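PDB 6HCP: BauA from Acinetobacter baumannii, which probably acts as the TonB-dependent outer-membrane receptor that takes up iron as its ferric preacinetobactin complex. Local coordinates for residues Ser282-Arg293 / Ala307-Asn318. Numbering follows the deposited sequence.
With EDO (1,2-ethanediol), chain D; EDO (1,2-ethanediol), chain Z; EDO (1,2-ethanediol), chain V; EDO (1,2-ethanediol), chain J.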
loop_
_atom_site.group_PDB
_atom_site.type_symbol
_atom_site.label_atom_id
_atom_site.label_comp_id
_atom_site.label_asym_id
_atom_site.label_seq_id
_atom_site.Cartn_x
_atom_site.Cartn_y
_atom_site.Cartn_z
ATOM N N SER A 282 13.385 23.428 13.361
ATOM C CA SER A 282 14.461 22.468 13.362
ATOM C C SER A 282 15.034 22.299 14.769
ATOM O O SER A 282 14.955 23.204 15.634
ATOM C CB SER A 282 15.537 22.811 12.372
ATOM O OG SER A 282 16.168 24.011 12.721
ATOM N N VAL A 283 15.642 21.136 14.960
ATOM C CA VAL A 283 16.344 20.815 16.175
ATOM C C VAL A 283 17.681 20.221 15.765
ATOM O O VAL A 283 17.775 19.454 14.787
ATOM C CB VAL A 283 15.547 19.841 17.069
ATOM C CG1 VAL A 283 15.422 18.466 16.427
ATOM C CG2 VAL A 283 16.182 19.724 18.463
ATOM N N GLU A 284 18.709 20.514 16.558
ATOM C CA GLU A 284 20.023 19.908 16.344
ATOM C C GLU A 284 20.650 19.629 17.702
ATOM O O GLU A 284 20.658 20.529 18.555
ATOM C CB GLU A 284 20.920 20.853 15.544
ATOM C CG GLU A 284 22.350 20.378 15.443
ATOM C CD GLU A 284 23.297 21.438 14.894
ATOM O OE1 GLU A 284 23.599 22.432 15.618
ATOM O OE2 GLU A 284 23.683 21.302 13.725
ATOM N N THR A 285 21.156 18.404 17.882
ATOM C CA THR A 285 21.920 18.053 19.080
ATOM C C THR A 285 23.269 17.487 18.650
ATOM O O THR A 285 23.345 16.586 17.821
ATOM C CB THR A 285 21.161 17.077 19.987
ATOM O OG1 THR A 285 19.839 17.570 20.199
ATOM C CG2 THR A 285 21.800 16.916 21.349
ATOM N N LYS A 286 24.335 18.057 19.217
ATOM C CA LYS A 286 25.664 17.513 19.081
ATOM C C LYS A 286 26.088 16.943 20.434
ATOM O O LYS A 286 26.033 17.649 21.426
ATOM C CB LYS A 286 26.646 18.609 18.650
ATOM C CG LYS A 286 26.427 19.188 17.257
ATOM C CD LYS A 286 27.447 20.266 16.900
ATOM C CE LYS A 286 27.165 20.920 15.562
ATOM N NZ LYS A 286 27.971 22.148 15.363
ATOM N N ASP A 287 26.514 15.685 20.436
ATOM C CA ASP A 287 26.962 14.996 21.615
ATOM C C ASP A 287 28.360 14.444 21.351
ATOM O O ASP A 287 28.616 13.845 20.309
ATOM C CB ASP A 287 26.029 13.852 21.991
ATOM C CG ASP A 287 24.674 14.330 22.490
ATOM O OD1 ASP A 287 24.569 14.670 23.695
ATOM O OD2 ASP A 287 23.746 14.413 21.659
ATOM N N LYS A 288 29.250 14.636 22.324
ATOM C CA LYS A 288 30.592 14.060 22.279
ATOM C C LYS A 288 30.875 13.443 23.642
ATOM O O LYS A 288 30.572 14.065 24.665
ATOM C CB LYS A 288 31.637 15.138 21.970
ATOM C CG LYS A 288 31.416 15.902 20.675
ATOM C CD LYS A 288 32.476 16.954 20.378
ATOM C CE LYS A 288 32.083 17.825 19.204
ATOM N NZ LYS A 288 33.154 18.781 18.846
ATOM N N GLY A 289 31.379 12.214 23.653
ATOM C CA GLY A 289 31.638 11.523 24.923
ATOM C C GLY A 289 32.902 10.693 24.882
ATOM O O GLY A 289 33.305 10.210 23.839
ATOM N N ALA A 290 33.423 10.367 26.066
ATOM C CA ALA A 290 34.597 9.512 26.189
ATOM C C ALA A 290 34.630 8.946 27.605
ATOM O O ALA A 290 34.172 9.606 28.549
ATOM C CB ALA A 290 35.854 10.295 25.884
ATOM N N MET A 291 34.997 7.672 27.713
ATOM C CA MET A 291 35.121 7.048 29.018
ATOM C C MET A 291 36.255 6.025 29.017
ATOM O O MET A 291 36.676 5.530 27.973
ATOM C CB MET A 291 33.836 6.351 29.450
ATOM C CG MET A 291 33.387 5.254 28.513
ATOM S SD MET A 291 31.847 4.503 29.104
ATOM C CE MET A 291 32.381 3.644 30.581
ATOM N N ILE A 292 36.779 5.783 30.219
ATOM C CA ILE A 292 37.798 4.785 30.425
ATOM C C ILE A 292 37.421 3.970 31.647
ATOM O O ILE A 292 36.944 4.515 32.656
ATOM C CB ILE A 292 39.193 5.424 30.574
ATOM C CG1 ILE A 292 40.276 4.355 30.752
ATOM C CG2 ILE A 292 39.207 6.433 31.708
ATOM C CD1 ILE A 292 41.675 4.895 30.570
ATOM N N ARG A 293 37.635 2.667 31.529
ATOM C CA ARG A 293 37.413 1.723 32.580
ATOM C C ARG A 293 38.687 0.898 32.768
ATOM O O ARG A 293 39.278 0.433 31.802
ATOM C CB ARG A 293 36.276 0.755 32.239
ATOM C CG ARG A 293 34.900 1.395 32.130
ATOM C CD ARG A 293 33.835 0.383 31.733
ATOM N NE ARG A 293 33.984 -0.118 30.371
ATOM C CZ ARG A 293 33.817 -1.396 30.027
ATOM N NH1 ARG A 293 33.536 -2.297 30.956
ATOM N NH2 ARG A 293 33.881 -1.761 28.760
ATOM N N ALA A 307 36.166 3.719 36.723
ATOM C CA ALA A 307 35.628 4.260 35.460
ATOM C C ALA A 307 35.505 5.774 35.595
ATOM O O ALA A 307 35.124 6.279 36.641
ATOM C CB ALA A 307 34.294 3.620 35.164
ATOM N N TYR A 308 35.947 6.487 34.558
ATOM C CA TYR A 308 35.832 7.897 34.451
ATOM C C TYR A 308 35.363 8.235 33.036
ATOM O O TYR A 308 35.856 7.666 32.059
ATOM C CB TYR A 308 37.172 8.598 34.707
ATOM C CG TYR A 308 37.110 10.095 34.524
ATOM C CD1 TYR A 308 36.528 10.903 35.495
ATOM C CD2 TYR A 308 37.496 10.695 33.333
ATOM C CE1 TYR A 308 36.411 12.274 35.321
ATOM C CE2 TYR A 308 37.383 12.066 33.142
ATOM C CZ TYR A 308 36.844 12.858 34.144
ATOM O OH TYR A 308 36.672 14.198 33.968
ATOM N N GLY A 309 34.544 9.278 32.937
ATOM C CA GLY A 309 34.086 9.747 31.649
ATOM C C GLY A 309 33.655 11.187 31.675
ATOM O O GLY A 309 33.408 11.776 32.740
ATOM N N GLN A 310 33.441 11.721 30.470
ATOM C CA GLN A 310 32.937 13.048 30.284
ATOM C C GLN A 310 32.170 13.104 28.956
ATOM O O GLN A 310 32.464 12.367 27.996
ATOM C CB GLN A 310 34.087 14.062 30.282
ATOM C CG GLN A 310 35.193 13.679 29.327
ATOM C CD GLN A 310 36.391 14.589 29.452
ATOM O OE1 GLN A 310 36.946 15.042 28.455
ATOM N NE2 GLN A 310 36.756 14.906 30.684
ATOM N N SER A 311 31.279 14.083 28.851
ATOM C CA SER A 311 30.573 14.298 27.631
ATOM C C SER A 311 30.138 15.751 27.571
ATOM O O SER A 311 30.066 16.436 28.597
ATOM C CB SER A 311 29.391 13.341 27.490
ATOM O OG SER A 311 28.368 13.649 28.424
ATOM N N THR A 312 29.844 16.205 26.354
ATOM C CA THR A 312 29.275 17.498 26.131
ATOM C C THR A 312 28.073 17.338 25.199
ATOM O O THR A 312 28.113 16.556 24.268
ATOM C CB THR A 312 30.292 18.471 25.518
ATOM O OG1 THR A 312 30.654 17.900 24.262
ATOM C CG2 THR A 312 31.519 18.681 26.383
ATOM N N THR A 313 27.069 18.167 25.441
ATOM C CA THR A 313 25.877 18.270 24.634
ATOM C C THR A 313 25.694 19.728 24.235
ATOM O O THR A 313 25.764 20.609 25.077
ATOM C CB THR A 313 24.645 17.799 25.412
ATOM O OG1 THR A 313 24.833 16.421 25.729
ATOM C CG2 THR A 313 23.354 18.048 24.657
ATOM N N GLU A 314 25.398 19.961 22.954
ATOM C CA GLU A 314 24.963 21.259 22.480
ATOM C C GLU A 314 23.632 21.076 21.757
ATOM O O GLU A 314 23.590 20.368 20.752
ATOM C CB GLU A 314 26.007 21.863 21.530
ATOM C CG GLU A 314 27.363 22.103 22.179
ATOM C CD GLU A 314 28.432 22.608 21.217
ATOM O OE1 GLU A 314 28.106 22.835 20.045
ATOM O OE2 GLU A 314 29.548 22.871 21.673
ATOM N N TYR A 315 22.574 21.653 22.334
ATOM C CA TYR A 315 21.213 21.535 21.861
ATOM C C TYR A 315 20.752 22.881 21.332
ATOM O O TYR A 315 20.871 23.883 22.027
ATOM C CB TYR A 315 20.280 21.081 22.980
ATOM C CG TYR A 315 18.828 20.968 22.598
ATOM C CD1 TYR A 315 18.316 19.812 22.019
ATOM C CD2 TYR A 315 17.935 21.973 22.911
ATOM C CE1 TYR A 315 16.966 19.696 21.720
ATOM C CE2 TYR A 315 16.581 21.870 22.621
ATOM C CZ TYR A 315 16.097 20.735 21.999
ATOM O OH TYR A 315 14.759 20.635 21.737
ATOM N N LYS A 316 20.054 22.850 20.193
ATOM C CA LYS A 316 19.445 24.033 19.618
ATOM C C LYS A 316 18.085 23.680 19.009
ATOM O O LYS A 316 17.951 22.672 18.332
ATOM C CB LYS A 316 20.355 24.606 18.524
ATOM C CG LYS A 316 21.706 25.131 19.002
ATOM C CD LYS A 316 22.561 25.606 17.825
ATOM C CE LYS A 316 23.786 26.387 18.246
ATOM N NZ LYS A 316 24.637 25.564 19.124
ATOM N N TYR A 317 17.095 24.538 19.254
ATOM C CA TYR A 317 15.734 24.329 18.788
ATOM C C TYR A 317 15.156 25.671 18.354
ATOM O O TYR A 317 15.123 26.621 19.120
ATOM C CB TYR A 317 14.851 23.707 19.879
ATOM C CG TYR A 317 13.418 23.506 19.466
ATOM C CD1 TYR A 317 12.512 24.548 19.501
ATOM C CD2 TYR A 317 12.936 22.247 19.159
ATOM C CE1 TYR A 317 11.181 24.363 19.163
ATOM C CE2 TYR A 317 11.618 22.051 18.785
ATOM C CZ TYR A 317 10.737 23.112 18.765
ATOM O OH TYR A 317 9.412 22.928 18.447
ATOM N N ASN A 318 14.620 25.695 17.132
ATOM C CA ASN A 318 13.937 26.864 16.580
ATOM C C ASN A 318 12.630 26.382 15.949
ATOM O O ASN A 318 12.666 25.615 15.002
ATOM C CB ASN A 318 14.820 27.524 15.522
ATOM C CG ASN A 318 14.286 28.827 14.968
ATOM O OD1 ASN A 318 13.481 29.495 15.608
ATOM N ND2 ASN A 318 14.939 29.307 13.924
HETATM C C1 EDO D . 18.598 24.182 15.232
HETATM O O1 EDO D . 18.518 23.650 13.916
HETATM C C2 EDO D . 17.983 25.549 15.331
HETATM O O2 EDO D . 18.707 26.460 14.491
HETATM C C1 EDO Z . 17.545 16.351 19.163
HETATM O O1 EDO Z . 18.236 16.712 17.945
HETATM C C2 EDO Z . 17.770 14.899 19.469
HETATM O O2 EDO Z . 19.126 14.699 19.908
HETATM C C1 EDO V . 33.351 -2.249 35.773
HETATM O O1 EDO V . 34.377 -3.226 35.964
HETATM C C2 EDO V . 33.810 -1.341 34.649
HETATM O O2 EDO V . 34.891 -2.016 33.985
HETATM C C1 EDO J . 13.646 20.900 25.874
HETATM O O1 EDO J . 13.077 21.388 27.091
HETATM C C2 EDO J . 12.547 20.881 24.827
HETATM O O2 EDO J . 12.886 21.686 23.689
HETATM O O HOH W 1 23.656 22.062 18.333
HETATM O O HOH W 2 28.843 18.520 22.060
HETATM O O HOH W 3 29.861 23.277 17.858
#
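D287 and T313 face each other across an antiparallel β-hairpin of the transmembrane barrel of this TonB-dependent receptor, illustrating how a barrel wall sorts its side chains. Residues 282-293 and 307-318 run at 176° to one another, with backbone hydrogen bonds at every second pair from S282–N318 to I292–Y308. The pairs in between send their side chains to the inner, plug-facing side. There D287 and T313 lie side by side, and T313 OG1 donates to D287 OD1 at 2.7 Å, nearly along the C–O axis. The same D287 oxygen accepts the backbone N of F127 in the plug domain, tying wall to plug; K345 on the next strand also bonds T313 OG1. With CG anti to the backbone N (chi1 178°), the ring of Y315 leans along its own strand toward V283 and crosses it obliquely, its CE1 lying 3.4 Å from V283 CG2. V283 CB also meets the next ring, 4.1 Å from Y317 CD2. Further along, G309 opposite M291 brings the strands close, CA to CA 3.9 Å, and A290 O lies 3.1 Å from G309 CA.

On the other face, away from I292 and Y308, the part from E284 to K288 is charged and hydrated. E284 and K316 lie alongside, pointing the same way, E284 OE1 staying 4.8 Å from K316 NZ, not in contact; K286 and E314 cross instead. Extended beyond CG, K286 makes a weak NZ bond to a water that donates to E314 OE1 at 2.8 Å. A second water donates to K286 O at 3.0 Å and also hydrogen-bonds T312 OG1.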